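Local coordinates for phosphotriesterase homology protein (Escherichia coli, PDB 4LEF), which hydrolyses phosphorylated glyceryl acetates, and also aromatic acetates and propionates, at a site that holds two zinc ions, at residues A[4-9]-A[47-52]; A[33-38]-A[248-253]; A[84-89]-A[135-140]; A[104-109]-A[148-153]. All blocks are in the same frame, centred on the assembly; numbering follows the deposited sequence.

Contact 1 of 4, residues A[4-9]-A[47-52]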
loop_
_atom_site.group_PDB
_atom_site.type_symbol
_atom_site.label_atom_id
_atom_site.label_comp_id
_atom_site.label_asym_id
_atom_site.label_seq_id
_atom_site.Cartn_x
_atom_site.Cartn_y
_atom_site.Cartn_z
ATOM N N ASP A 4 12.578 -8.729 -5.289
ATOM C CA ASP A 4 12.803 -9.952 -6.069
ATOM C C ASP A 4 11.620 -10.169 -7.023
ATOM O O ASP A 4 10.551 -10.603 -6.597
ATOM C CB ASP A 4 12.951 -11.152 -5.117
ATOM C CG ASP A 4 13.152 -12.465 -5.841
ATOM O OD1 ASP A 4 13.114 -12.474 -7.087
ATOM O OD2 ASP A 4 13.349 -13.503 -5.158
ATOM N N PRO A 5 11.812 -9.867 -8.320
ATOM C CA PRO A 5 10.702 -9.934 -9.274
ATOM C C PRO A 5 10.238 -11.360 -9.577
ATOM O O PRO A 5 9.201 -11.531 -10.220
ATOM C CB PRO A 5 11.277 -9.267 -10.536
ATOM C CG PRO A 5 12.757 -9.487 -10.441
ATOM C CD PRO A 5 13.076 -9.449 -8.961
ATOM N N THR A 6 10.969 -12.367 -9.110
ATOM C CA THR A 6 10.534 -13.744 -9.324
ATOM C C THR A 6 9.487 -14.172 -8.305
ATOM O O THR A 6 8.803 -15.178 -8.500
ATOM C CB THR A 6 11.706 -14.770 -9.305
ATOM O OG1 THR A 6 12.320 -14.790 -8.007
ATOM C CG2 THR A 6 12.746 -14.442 -10.377
ATOM N N GLY A 7 9.354 -13.407 -7.222
ATOM C CA GLY A 7 8.446 -13.782 -6.157
ATOM C C GLY A 7 7.120 -13.041 -6.204
ATOM O O GLY A 7 6.970 -12.036 -6.913
ATOM N N TYR A 8 6.152 -13.544 -5.447
ATOM C CA TYR A 8 4.913 -12.811 -5.231
ATOM C C TYR A 8 5.163 -11.602 -4.346
ATOM O O TYR A 8 6.102 -11.592 -3.549
ATOM C CB TYR A 8 3.870 -13.689 -4.565
ATOM C CG TYR A 8 3.128 -14.636 -5.484
ATOM C CD1 TYR A 8 3.367 -14.662 -6.857
ATOM C CD2 TYR A 8 2.172 -15.492 -4.973
ATOM C CE1 TYR A 8 2.657 -15.539 -7.692
ATOM C CE2 TYR A 8 1.473 -16.361 -5.789
ATOM C CZ TYR A 8 1.706 -16.375 -7.138
ATOM O OH TYR A 8 0.990 -17.259 -7.913
ATOM N N THR A 9 4.293 -10.603 -4.479
ATOM C CA THR A 9 4.415 -9.356 -3.757
ATOM C C THR A 9 3.079 -8.964 -3.173
ATOM O O THR A 9 2.057 -9.039 -3.847
ATOM C CB THR A 9 4.842 -8.213 -4.702
ATOM O OG1 THR A 9 6.146 -8.484 -5.226
ATOM C CG2 THR A 9 4.837 -6.841 -3.976
ATOM N N GLY A 47 5.629 -18.461 -1.339
ATOM C CA GLY A 47 6.141 -17.839 -2.544
ATOM C C GLY A 47 6.109 -16.311 -2.563
ATOM O O GLY A 47 6.484 -15.702 -3.561
ATOM N N VAL A 48 5.667 -15.709 -1.464
ATOM C CA VAL A 48 5.717 -14.249 -1.331
ATOM C C VAL A 48 7.080 -13.821 -0.828
ATOM O O VAL A 48 7.480 -14.192 0.287
ATOM C CB VAL A 48 4.634 -13.727 -0.353
ATOM C CG1 VAL A 48 4.875 -12.265 -0.010
ATOM C CG2 VAL A 48 3.265 -13.883 -0.952
ATOM N N ARG A 49 7.799 -13.041 -1.634
ATOM C CA ARG A 49 9.134 -12.605 -1.231
ATOM C C ARG A 49 9.301 -11.097 -1.117
ATOM O O ARG A 49 10.361 -10.628 -0.706
ATOM C CB ARG A 49 10.207 -13.189 -2.152
ATOM C CG ARG A 49 10.338 -14.696 -1.994
ATOM C CD ARG A 49 11.549 -15.265 -2.739
ATOM N NE ARG A 49 11.397 -15.359 -4.195
ATOM C CZ ARG A 49 10.634 -16.259 -4.820
ATOM N NH1 ARG A 49 9.891 -17.114 -4.125
ATOM N NH2 ARG A 49 10.602 -16.298 -6.151
ATOM N N ASN A 50 8.256 -10.347 -1.454
ATOM C CA ASN A 50 8.308 -8.895 -1.364
ATOM C C ASN A 50 7.090 -8.360 -0.635
ATOM O O ASN A 50 5.966 -8.811 -0.849
ATOM C CB ASN A 50 8.388 -8.242 -2.759
ATOM C CG ASN A 50 9.434 -8.887 -3.651
ATOM O OD1 ASN A 50 10.636 -8.805 -3.388
ATOM N ND2 ASN A 50 8.980 -9.528 -4.726
ATOM N N VAL A 51 7.321 -7.391 0.237
ATOM C CA VAL A 51 6.227 -6.709 0.920
ATOM C C VAL A 51 6.483 -5.219 0.800
ATOM O O VAL A 51 7.574 -4.746 1.125
ATOM C CB VAL A 51 6.176 -7.107 2.412
ATOM C CG1 VAL A 51 5.296 -6.151 3.177
ATOM C CG2 VAL A 51 5.670 -8.532 2.543
ATOM N N ILE A 52 5.496 -4.476 0.306
ATOM C CA ILE A 52 5.677 -3.047 0.142
ATOM C C ILE A 52 5.087 -2.416 1.386
ATOM O O ILE A 52 3.889 -2.496 1.613
ATOM C CB ILE A 52 4.980 -2.500 -1.135
ATOM C CG1 ILE A 52 5.244 -3.405 -2.345
ATOM C CG2 ILE A 52 5.440 -1.076 -1.446
ATOM C CD1 ILE A 52 6.734 -3.647 -2.648
#
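N50 reaches from strand 48-53 to the loop that leads into strand 8-13 and grips D4 through both ends of its amide, where these first two parallel strands of the TIM barrel begin. Its OD1 takes the backbone N-H of D4 at 2.7 Å in an almost straight bond (178°), while ND2 gives one hydrogen to D4 O, also at 2.7 Å, from above that carbonyl's plane. The second ND2 hydrogen goes to T9 OG1 at 3.1 Å. Asparagine suits a place that asks for an acceptor and two N-H bonds on one short, flat group; an alanine here would probably leave the N-H of D4 and the hydroxyl of T9 without these mates and free the 4-7 turn to shift. Beside it R49, its chain bent at chi3 (-75°), lays its guanidinium over CA of G7, a spot where a side chain would collide with R49 CB. NE forms a salt bridge with D4 OD2 at 2.9 Å, and NH2 donates to T6 OG1, both partners lying near the guanidinium plane. D4 is itself held ready: its OD1 closes an Asx turn with T6 N and also receives the T6 hydroxyl. Between the strands, Y8 N binds G47 O, and a beta bulge lets Y8 O accept from both R49 N and N50 N. G47, at positive phi, ends the preceding helix in a Schellman motif. Y8 turns its hydroxyl away to D280 in the glucose pocket, while its CB packs 3.7 Å from V48 CG2.

Contact 2 of 4, residues A[33-38]-A[248-253]; sequences YAFICQ and SHLKAN
The ring of F35 lies flat against the methyl of A252, a CH-pi contact between the first turn of helix 33-45 and the loop that follows barrel strand 238-240 of this TIM-barrel enzyme. A252 CB sits 3.5 Å from the centroid of the F35 ring and only 8° off the ring normal, so the methyl is almost centred over the face. Alanine suits the spot because its single carbon can settle squarely on the ring, with no longer branch to push the loop back. F35 CG stands anti to its carbonyl carbon (chi1 -61°), which carries the ring off the helix to the side of the loop. Around the same ring, L250 comes to the edge, where its CD1 approaches F35 CB at 4.2 Å; the same methyl also meets I36 CG1. The amide of N253 stands steeply to the ring, their planes 79° apart, and its ND2 is bound by Q32 and the carbonyl of R247. K251, with salt bridges to D42 and D259, adds a charged tie from the loop to the same helix. At the periphery, N253 OD1 comes no nearer to F35 than 4.2 Å, at CE2.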
loop_
_atom_site.group_PDB
_atom_site.type_symbol
_atom_site.label_atom_id
_atom_site.label_comp_id
_atom_site.label_asym_id
_atom_site.label_seq_id
_atom_site.Cartn_x
_atom_site.Cartn_y
_atom_site.Cartn_z
ATOM N N TYR A 33 7.334 -7.917 17.075
ATOM C CA TYR A 33 8.403 -8.409 16.213
ATOM C C TYR A 33 8.439 -9.925 16.020
ATOM O O TYR A 33 8.534 -10.390 14.887
ATOM C CB TYR A 33 9.751 -7.923 16.748
ATOM C CG TYR A 33 10.952 -8.391 15.955
ATOM C CD1 TYR A 33 11.375 -7.711 14.806
ATOM C CD2 TYR A 33 11.685 -9.501 16.369
ATOM C CE1 TYR A 33 12.492 -8.150 14.081
ATOM C CE2 TYR A 33 12.793 -9.943 15.657
ATOM C CZ TYR A 33 13.191 -9.261 14.521
ATOM O OH TYR A 33 14.299 -9.708 13.839
ATOM N N ALA A 34 8.407 -10.696 17.106
ATOM C CA ALA A 34 8.491 -12.150 16.973
ATOM C C ALA A 34 7.333 -12.718 16.145
ATOM O O ALA A 34 7.534 -13.594 15.293
ATOM C CB ALA A 34 8.555 -12.815 18.335
ATOM N N PHE A 35 6.122 -12.224 16.404
ATOM C CA PHE A 35 4.946 -12.654 15.646
ATOM C C PHE A 35 5.073 -12.264 14.176
ATOM O O PHE A 35 4.728 -13.033 13.275
ATOM C CB PHE A 35 3.677 -12.015 16.219
ATOM C CG PHE A 35 3.394 -12.389 17.660
ATOM C CD1 PHE A 35 4.002 -13.487 18.250
ATOM C CD2 PHE A 35 2.500 -11.637 18.419
ATOM C CE1 PHE A 35 3.735 -13.826 19.568
ATOM C CE2 PHE A 35 2.229 -11.968 19.735
ATOM C CZ PHE A 35 2.847 -13.064 20.313
ATOM N N ILE A 36 5.536 -11.047 13.926
ATOM C CA ILE A 36 5.603 -10.555 12.548
ATOM C C ILE A 36 6.684 -11.297 11.756
ATOM O O ILE A 36 6.511 -11.568 10.562
ATOM C CB ILE A 36 5.772 -9.018 12.514
ATOM C CG1 ILE A 36 4.457 -8.370 12.948
ATOM C CG2 ILE A 36 6.139 -8.525 11.116
ATOM C CD1 ILE A 36 4.594 -6.964 13.462
ATOM N N CYS A 37 7.784 -11.661 12.414
ATOM C CA CYS A 37 8.802 -12.491 11.745
ATOM C C CYS A 37 8.239 -13.829 11.296
ATOM O O CYS A 37 8.505 -14.275 10.173
ATOM C CB CYS A 37 10.028 -12.719 12.627
ATOM S SG CYS A 37 11.086 -11.262 12.764
ATOM N N GLN A 38 7.468 -14.468 12.172
ATOM C CA GLN A 38 6.829 -15.741 11.841
ATOM C C GLN A 38 5.855 -15.552 10.668
ATOM O O GLN A 38 5.823 -16.373 9.743
ATOM C CB GLN A 38 6.100 -16.312 13.065
ATOM C CG GLN A 38 5.404 -17.640 12.798
ATOM C CD GLN A 38 6.396 -18.753 12.518
ATOM O OE1 GLN A 38 7.136 -19.165 13.406
ATOM N NE2 GLN A 38 6.433 -19.228 11.271
ATOM N N SER A 248 -4.696 -7.279 16.280
ATOM C CA SER A 248 -5.751 -8.281 16.202
ATOM C C SER A 248 -5.781 -8.993 14.852
ATOM O O SER A 248 -6.501 -9.981 14.690
ATOM C CB SER A 248 -7.120 -7.658 16.496
ATOM O OG SER A 248 -7.326 -6.535 15.653
ATOM N N HIS A 249 -5.005 -8.490 13.893
ATOM C CA HIS A 249 -4.944 -9.091 12.568
ATOM C C HIS A 249 -3.954 -10.247 12.536
ATOM O O HIS A 249 -4.001 -11.085 11.635
ATOM C CB HIS A 249 -4.520 -8.060 11.526
ATOM C CG HIS A 249 -5.540 -6.995 11.279
ATOM N ND1 HIS A 249 -5.206 -5.743 10.808
ATOM C CD2 HIS A 249 -6.883 -6.990 11.448
ATOM C CE1 HIS A 249 -6.303 -5.012 10.691
ATOM N NE2 HIS A 249 -7.333 -5.745 11.072
ATOM N N LEU A 250 -3.040 -10.276 13.500
ATOM C CA LEU A 250 -2.013 -11.323 13.530
ATOM C C LEU A 250 -2.565 -12.668 14.019
ATOM O O LEU A 250 -3.389 -12.729 14.948
ATOM C CB LEU A 250 -0.830 -10.885 14.399
ATOM C CG LEU A 250 -0.199 -9.540 14.026
ATOM C CD1 LEU A 250 0.880 -9.170 15.038
ATOM C CD2 LEU A 250 0.352 -9.530 12.571
ATOM N N LYS A 251 -2.100 -13.752 13.401
ATOM C CA LYS A 251 -2.518 -15.100 13.792
ATOM C C LYS A 251 -2.200 -15.414 15.257
ATOM O O LYS A 251 -2.962 -16.112 15.934
ATOM C CB LYS A 251 -1.884 -16.156 12.859
ATOM C CG LYS A 251 -2.373 -16.069 11.398
ATOM C CD LYS A 251 -1.859 -17.253 10.551
ATOM C CE LYS A 251 -0.463 -16.974 10.024
ATOM N NZ LYS A 251 -0.049 -17.929 8.969
ATOM N N ALA A 252 -1.087 -14.891 15.761
ATOM C CA ALA A 252 -0.730 -15.141 17.162
ATOM C C ALA A 252 -1.753 -14.525 18.115
ATOM O O ALA A 252 -1.871 -14.944 19.252
ATOM C CB ALA A 252 0.671 -14.634 17.473
ATOM N N ASN A 253 -2.492 -13.530 17.636
ATOM C CA ASN A 253 -3.554 -12.907 18.421
ATOM C C ASN A 253 -4.949 -13.382 18.009
ATOM O O ASN A 253 -5.967 -12.810 18.413
ATOM C CB ASN A 253 -3.432 -11.387 18.322
ATOM C CG ASN A 253 -2.173 -10.873 18.990
ATOM O OD1 ASN A 253 -1.871 -11.230 20.138
ATOM N ND2 ASN A 253 -1.406 -10.080 18.267
#

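Contact 3 of 4, residues A[84-89]-A[135-140]; sequences YQDAFF and PLEEKV. With PO4 (phosphate ion), chain K.
Q85, D86 and F89 meet the start of helix 135-151, while Y84 just before them faces the phosphate. The phenol of Y84 points away from the helix, CG anti to the backbone N (chi1 -176°), and its OH donates to phosphate O3 at 2.5 Å, a ligand probably taken from the crystallisation liquor. Q85 lays CG over the middle of the Y84 ring, while its CB comes within 3.9 Å of E137 OE2. D86 then brings its backbone N-H to E137 OE2 at 2.9 Å, on the anti lone pair of that oxygen. In this TIM-barrel fold the loop after strand 76-81 is thereby tied to the first turns of the helix, where glutamate is long enough to span the gap: its OE2 also takes the hydroxyl of S129, and OE1 the N-H of T134. An alanine in its place would probably leave the D86 N-H and the S129 hydroxyl without their acceptor and let the loop drift. The D86 carboxylate, itself bound to T134, accepts from a water that in turn takes the N-H of L136. F89 closes the run, its broad ring suited to an apolar helix flank: CE2 lies 3.6 Å from L136 CB, and CZ rests 3.8 Å from V140 CG2.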
loop_
_atom_site.group_PDB
_atom_site.type_symbol
_atom_site.label_atom_id
_atom_site.label_comp_id
_atom_site.label_asym_id
_atom_site.label_seq_id
_atom_site.Cartn_x
_atom_site.Cartn_y
_atom_site.Cartn_z
ATOM N N TYR A 84 0.588 11.053 5.618
ATOM C CA TYR A 84 -0.546 10.134 5.550
ATOM C C TYR A 84 -1.858 10.798 5.088
ATOM O O TYR A 84 -2.241 10.672 3.923
ATOM C CB TYR A 84 -0.688 9.439 6.915
ATOM C CG TYR A 84 -1.753 8.373 7.038
ATOM C CD1 TYR A 84 -2.154 7.610 5.947
ATOM C CD2 TYR A 84 -2.360 8.136 8.270
ATOM C CE1 TYR A 84 -3.149 6.622 6.086
ATOM C CE2 TYR A 84 -3.343 7.177 8.419
ATOM C CZ TYR A 84 -3.732 6.423 7.333
ATOM O OH TYR A 84 -4.724 5.486 7.525
ATOM N N GLN A 85 -2.563 11.462 5.995
ATOM C CA GLN A 85 -3.811 12.133 5.637
ATOM C C GLN A 85 -4.098 13.224 6.661
ATOM O O GLN A 85 -3.435 13.287 7.696
ATOM C CB GLN A 85 -4.979 11.143 5.529
ATOM C CG GLN A 85 -5.218 10.275 6.775
ATOM C CD GLN A 85 -6.534 9.506 6.707
ATOM O OE1 GLN A 85 -7.598 10.108 6.599
ATOM N NE2 GLN A 85 -6.462 8.170 6.752
ATOM N N ASP A 86 -5.070 14.084 6.372
ATOM C CA ASP A 86 -5.222 15.353 7.098
ATOM C C ASP A 86 -5.299 15.220 8.617
ATOM O O ASP A 86 -4.628 15.945 9.342
ATOM C CB ASP A 86 -6.445 16.125 6.580
ATOM C CG ASP A 86 -6.361 17.613 6.871
ATOM O OD1 ASP A 86 -5.675 18.332 6.114
ATOM O OD2 ASP A 86 -6.989 18.068 7.851
ATOM N N ALA A 87 -6.119 14.292 9.091
ATOM C CA ALA A 87 -6.360 14.135 10.531
ATOM C C ALA A 87 -5.130 13.631 11.290
ATOM O O ALA A 87 -5.123 13.590 12.517
ATOM C CB ALA A 87 -7.502 13.173 10.746
ATOM N N PHE A 88 -4.097 13.235 10.555
ATOM C CA PHE A 88 -2.938 12.591 11.142
ATOM C C PHE A 88 -1.638 13.378 10.926
ATOM O O PHE A 88 -0.596 12.985 11.448
ATOM C CB PHE A 88 -2.781 11.171 10.565
ATOM C CG PHE A 88 -3.880 10.208 10.974
ATOM C CD1 PHE A 88 -5.104 10.198 10.319
ATOM C CD2 PHE A 88 -3.675 9.297 12.000
ATOM C CE1 PHE A 88 -6.106 9.316 10.689
ATOM C CE2 PHE A 88 -4.683 8.407 12.377
ATOM C CZ PHE A 88 -5.900 8.425 11.724
ATOM N N PHE A 89 -1.686 14.474 10.162
ATOM C CA PHE A 89 -0.461 15.226 9.863
ATOM C C PHE A 89 0.091 15.905 11.112
ATOM O O PHE A 89 -0.673 16.444 11.915
ATOM C CB PHE A 89 -0.700 16.359 8.848
ATOM C CG PHE A 89 -1.067 15.913 7.458
ATOM C CD1 PHE A 89 -0.609 14.726 6.934
ATOM C CD2 PHE A 89 -1.861 16.731 6.664
ATOM C CE1 PHE A 89 -0.955 14.334 5.650
ATOM C CE2 PHE A 89 -2.214 16.359 5.386
ATOM C CZ PHE A 89 -1.754 15.154 4.869
ATOM N N PRO A 135 -6.783 21.097 1.889
ATOM C CA PRO A 135 -5.630 21.885 1.428
ATOM C C PRO A 135 -4.261 21.274 1.797
ATOM O O PRO A 135 -3.345 21.349 0.988
ATOM C CB PRO A 135 -5.828 23.238 2.122
ATOM C CG PRO A 135 -7.303 23.335 2.327
ATOM C CD PRO A 135 -7.759 21.923 2.626
ATOM N N LEU A 136 -4.112 20.674 2.973
ATOM C CA LEU A 136 -2.807 20.106 3.310
ATOM C C LEU A 136 -2.547 18.797 2.565
ATOM O O LEU A 136 -1.404 18.476 2.255
ATOM C CB LEU A 136 -2.619 19.937 4.820
ATOM C CG LEU A 136 -2.622 21.262 5.593
ATOM C CD1 LEU A 136 -2.487 21.005 7.074
ATOM C CD2 LEU A 136 -1.517 22.187 5.108
ATOM N N GLU A 137 -3.600 18.043 2.276
ATOM C CA GLU A 137 -3.437 16.838 1.454
ATOM C C GLU A 137 -3.009 17.224 0.041
ATOM O O GLU A 137 -2.154 16.576 -0.533
ATOM C CB GLU A 137 -4.725 16.015 1.412
ATOM C CG GLU A 137 -4.956 15.207 2.681
ATOM C CD GLU A 137 -6.420 14.859 2.911
ATOM O OE1 GLU A 137 -7.266 15.120 2.019
ATOM O OE2 GLU A 137 -6.715 14.305 3.995
ATOM N N GLU A 138 -3.586 18.294 -0.511
ATOM C CA GLU A 138 -3.172 18.726 -1.845
ATOM C C GLU A 138 -1.678 19.054 -1.848
ATOM O O GLU A 138 -0.939 18.680 -2.759
ATOM C CB GLU A 138 -3.966 19.954 -2.309
ATOM C CG GLU A 138 -3.765 20.222 -3.791
ATOM C CD GLU A 138 -3.891 21.679 -4.176
ATOM O OE1 GLU A 138 -3.536 22.563 -3.357
ATOM O OE2 GLU A 138 -4.337 21.939 -5.316
ATOM N N LYS A 139 -1.258 19.757 -0.806
ATOM C CA LYS A 139 0.123 20.177 -0.622
ATOM C C LYS A 139 1.066 18.979 -0.569
ATOM O O LYS A 139 2.141 19.008 -1.176
ATOM C CB LYS A 139 0.228 21.000 0.665
ATOM C CG LYS A 139 1.591 21.609 0.973
ATOM C CD LYS A 139 1.467 22.453 2.246
ATOM C CE LYS A 139 2.738 23.205 2.581
ATOM N NZ LYS A 139 2.613 23.915 3.892
ATOM N N VAL A 140 0.672 17.936 0.165
ATOM C CA VAL A 140 1.462 16.704 0.245
ATOM C C VAL A 140 1.554 16.028 -1.118
ATOM O O VAL A 140 2.621 15.550 -1.507
ATOM C CB VAL A 140 0.905 15.707 1.316
ATOM C CG1 VAL A 140 1.502 14.287 1.149
ATOM C CG2 VAL A 140 1.186 16.248 2.705
HETATM P P PO4 K . -4.577 2.229 6.473
HETATM O O1 PO4 K . -3.983 1.344 5.420
HETATM O O2 PO4 K . -3.705 2.417 7.695
HETATM O O3 PO4 K . -4.817 3.602 5.866
HETATM O O4 PO4 K . -5.868 1.588 6.868
HETATM O O HOH W 1 -5.869 20.809 5.489
#

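Contact 4 of 4, residues A[104-109]-A[148-153]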
loop_
_atom_site.group_PDB
_atom_site.type_symbol
_atom_site.label_atom_id
_atom_site.label_comp_id
_atom_site.label_asym_id
_atom_site.label_seq_id
_atom_site.Cartn_x
_atom_site.Cartn_y
_atom_site.Cartn_z
ATOM N N GLU A 104 12.309 16.511 1.932
ATOM C CA GLU A 104 12.306 15.475 2.976
ATOM C C GLU A 104 12.110 14.078 2.387
ATOM O O GLU A 104 12.823 13.137 2.734
ATOM C CB GLU A 104 11.225 15.753 4.021
ATOM C CG GLU A 104 11.111 14.673 5.087
ATOM C CD GLU A 104 9.928 14.896 6.016
ATOM O OE1 GLU A 104 9.254 15.941 5.871
ATOM O OE2 GLU A 104 9.682 14.036 6.891
ATOM N N MET A 105 11.150 13.946 1.482
ATOM C CA MET A 105 10.899 12.659 0.840
ATOM C C MET A 105 12.062 12.232 -0.052
ATOM O O MET A 105 12.442 11.065 -0.044
ATOM C CB MET A 105 9.606 12.706 0.034
ATOM C CG MET A 105 8.383 12.886 0.898
ATOM S SD MET A 105 6.867 12.810 -0.055
ATOM C CE MET A 105 6.551 14.543 -0.315
ATOM N N VAL A 106 12.612 13.178 -0.814
ATOM C CA VAL A 106 13.807 12.930 -1.621
ATOM C C VAL A 106 14.956 12.404 -0.764
ATOM O O VAL A 106 15.607 11.417 -1.115
ATOM C CB VAL A 106 14.296 14.205 -2.335
ATOM C CG1 VAL A 106 15.620 13.944 -3.029
ATOM C CG2 VAL A 106 13.262 14.706 -3.341
ATOM N N ASP A 107 15.218 13.067 0.357
ATOM C CA ASP A 107 16.314 12.630 1.219
ATOM C C ASP A 107 16.061 11.236 1.800
ATOM O O ASP A 107 16.989 10.449 1.945
ATOM C CB ASP A 107 16.591 13.637 2.337
ATOM C CG ASP A 107 17.149 14.949 1.817
ATOM O OD1 ASP A 107 17.668 14.970 0.685
ATOM O OD2 ASP A 107 17.069 15.955 2.550
ATOM N N GLU A 108 14.807 10.926 2.121
ATOM C CA GLU A 108 14.481 9.604 2.657
ATOM C C GLU A 108 14.690 8.523 1.593
ATOM O O GLU A 108 15.036 7.383 1.915
ATOM C CB GLU A 108 13.064 9.567 3.259
ATOM C CG GLU A 108 12.971 10.309 4.600
ATOM C CD GLU A 108 11.784 9.907 5.475
ATOM O OE1 GLU A 108 10.749 9.436 4.950
ATOM O OE2 GLU A 108 11.890 10.073 6.715
ATOM N N ILE A 109 14.504 8.891 0.328
ATOM C CA ILE A 109 14.734 7.965 -0.785
ATOM C C ILE A 109 16.228 7.839 -1.099
ATOM O O ILE A 109 16.726 6.744 -1.320
ATOM C CB ILE A 109 13.992 8.434 -2.056
ATOM C CG1 ILE A 109 12.476 8.289 -1.867
ATOM C CG2 ILE A 109 14.469 7.665 -3.283
ATOM C CD1 ILE A 109 11.664 9.038 -2.929
ATOM N N HIS A 148 8.745 12.573 -6.834
ATOM C CA HIS A 148 8.704 11.540 -7.861
ATOM C C HIS A 148 9.501 11.996 -9.072
ATOM O O HIS A 148 10.242 11.226 -9.688
ATOM C CB HIS A 148 7.273 11.268 -8.303
ATOM C CG HIS A 148 7.190 10.587 -9.634
ATOM N ND1 HIS A 148 7.431 9.239 -9.795
ATOM C CD2 HIS A 148 6.931 11.075 -10.870
ATOM C CE1 HIS A 148 7.309 8.923 -11.072
ATOM N NE2 HIS A 148 7.007 10.018 -11.747
ATOM N N ASN A 149 9.338 13.261 -9.417
ATOM C CA ASN A 149 10.038 13.815 -10.554
ATOM C C ASN A 149 11.546 13.839 -10.344
ATOM O O ASN A 149 12.300 13.612 -11.279
ATOM C CB ASN A 149 9.481 15.192 -10.908
ATOM C CG ASN A 149 8.204 15.097 -11.726
ATOM O OD1 ASN A 149 7.121 15.469 -11.267
ATOM N ND2 ASN A 149 8.325 14.570 -12.946
ATOM N N GLN A 150 11.984 14.070 -9.110
ATOM C CA GLN A 150 13.417 14.103 -8.824
ATOM C C GLN A 150 14.049 12.708 -8.709
ATOM O O GLN A 150 15.236 12.539 -9.008
ATOM C CB GLN A 150 13.713 14.927 -7.568
ATOM C CG GLN A 150 13.164 16.344 -7.644
ATOM C CD GLN A 150 13.949 17.339 -6.814
ATOM O OE1 GLN A 150 13.642 17.575 -5.643
ATOM N NE2 GLN A 150 14.964 17.942 -7.425
ATOM N N THR A 151 13.264 11.715 -8.300
ATOM C CA THR A 151 13.819 10.407 -7.959
ATOM C C THR A 151 13.359 9.250 -8.847
ATOM O O THR A 151 14.005 8.195 -8.877
ATOM C CB THR A 151 13.474 10.010 -6.509
ATOM O OG1 THR A 151 12.067 9.771 -6.406
ATOM C CG2 THR A 151 13.892 11.092 -5.522
ATOM N N GLY A 152 12.240 9.428 -9.543
ATOM C CA GLY A 152 11.663 8.357 -10.342
ATOM C C GLY A 152 10.898 7.287 -9.569
ATOM O O GLY A 152 10.342 6.355 -10.158
ATOM N N ARG A 153 10.852 7.394 -8.245
ATOM C CA ARG A 153 10.141 6.386 -7.475
ATOM C C ARG A 153 8.629 6.549 -7.613
ATOM O O ARG A 153 8.122 7.676 -7.689
ATOM C CB ARG A 153 10.570 6.412 -6.001
ATOM C CG ARG A 153 12.088 6.329 -5.789
ATOM C CD ARG A 153 12.721 5.230 -6.644
ATOM N NE ARG A 153 12.103 3.931 -6.408
ATOM C CZ ARG A 153 11.903 3.006 -7.346
ATOM N NH1 ARG A 153 12.261 3.234 -8.604
ATOM N NH2 ARG A 153 11.332 1.852 -7.025
#
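I109 and T151 meet tip to tip because of how each is turned about its first torsion. In I109, chi1 of -69° sets CG1 anti to the carbonyl carbon, and chi2 of 166° extends CD1 outward to the other helix; in T151, chi1 of 68° holds OG1 between the backbone N and the carbonyl carbon. CD1 of I109 thus comes 3.6 Å from OG1 of T151, with the threonine CG2 only slightly farther off. The hydroxyl is not wasted on this apolar neighbour: OG1 accepts from R153 N at 3.2 Å in an ST turn, and is bound to the carbonyl of A147. Threonine fits because its small branched end lets I109 pack on both OG1 and CG2 while the hydroxyl still bonds to the backbone. The other branch of I109, CG2, rests 3.7 Å from R153 CG, the aliphatic part of an arginine whose NE is held by the carbonyl of G121. One turn earlier V106 lies across Q150 at about a right angle, its CG2 3.7 Å from OE1, and its CG1 reaches the methyl of T151. Past T151 the helix ends at G152, whose positive phi suits a residue without a side chain. The following carbonyl, R153 O, takes ND1 of H148, a glucose-binding residue, at 2.7 Å and in the plane of the imidazole. Helices 98-110 and 135-151 pack here as neighbours in the outer helical layer of a TIM barrel.

In the fold
Contacts 3 and 4 share helix 135-151, with centres about 18 Å apart: contact 3 uses its first turns and contact 4 its last, and V140 O of the one touches M105 CE of the other at 4.2 Å. Contact 1 and contact 2 are joined along the chain, since helix 33-45 runs on into strand 48-53, though their centres lie about 19 Å apart. Contacts 1 and 3 sit on opposite sides of the chain's centre, about 30 Å between centres. Contact 3 lies close to the zinc ions, with the Q85 side chain about 6 Å from one; I52 of contact 1 is about 10 Å and L250 of contact 2 about 13 Å from a zinc ion. Contacts 1 and 4 contribute Y8, G47, H148 and N149 to glucose sites.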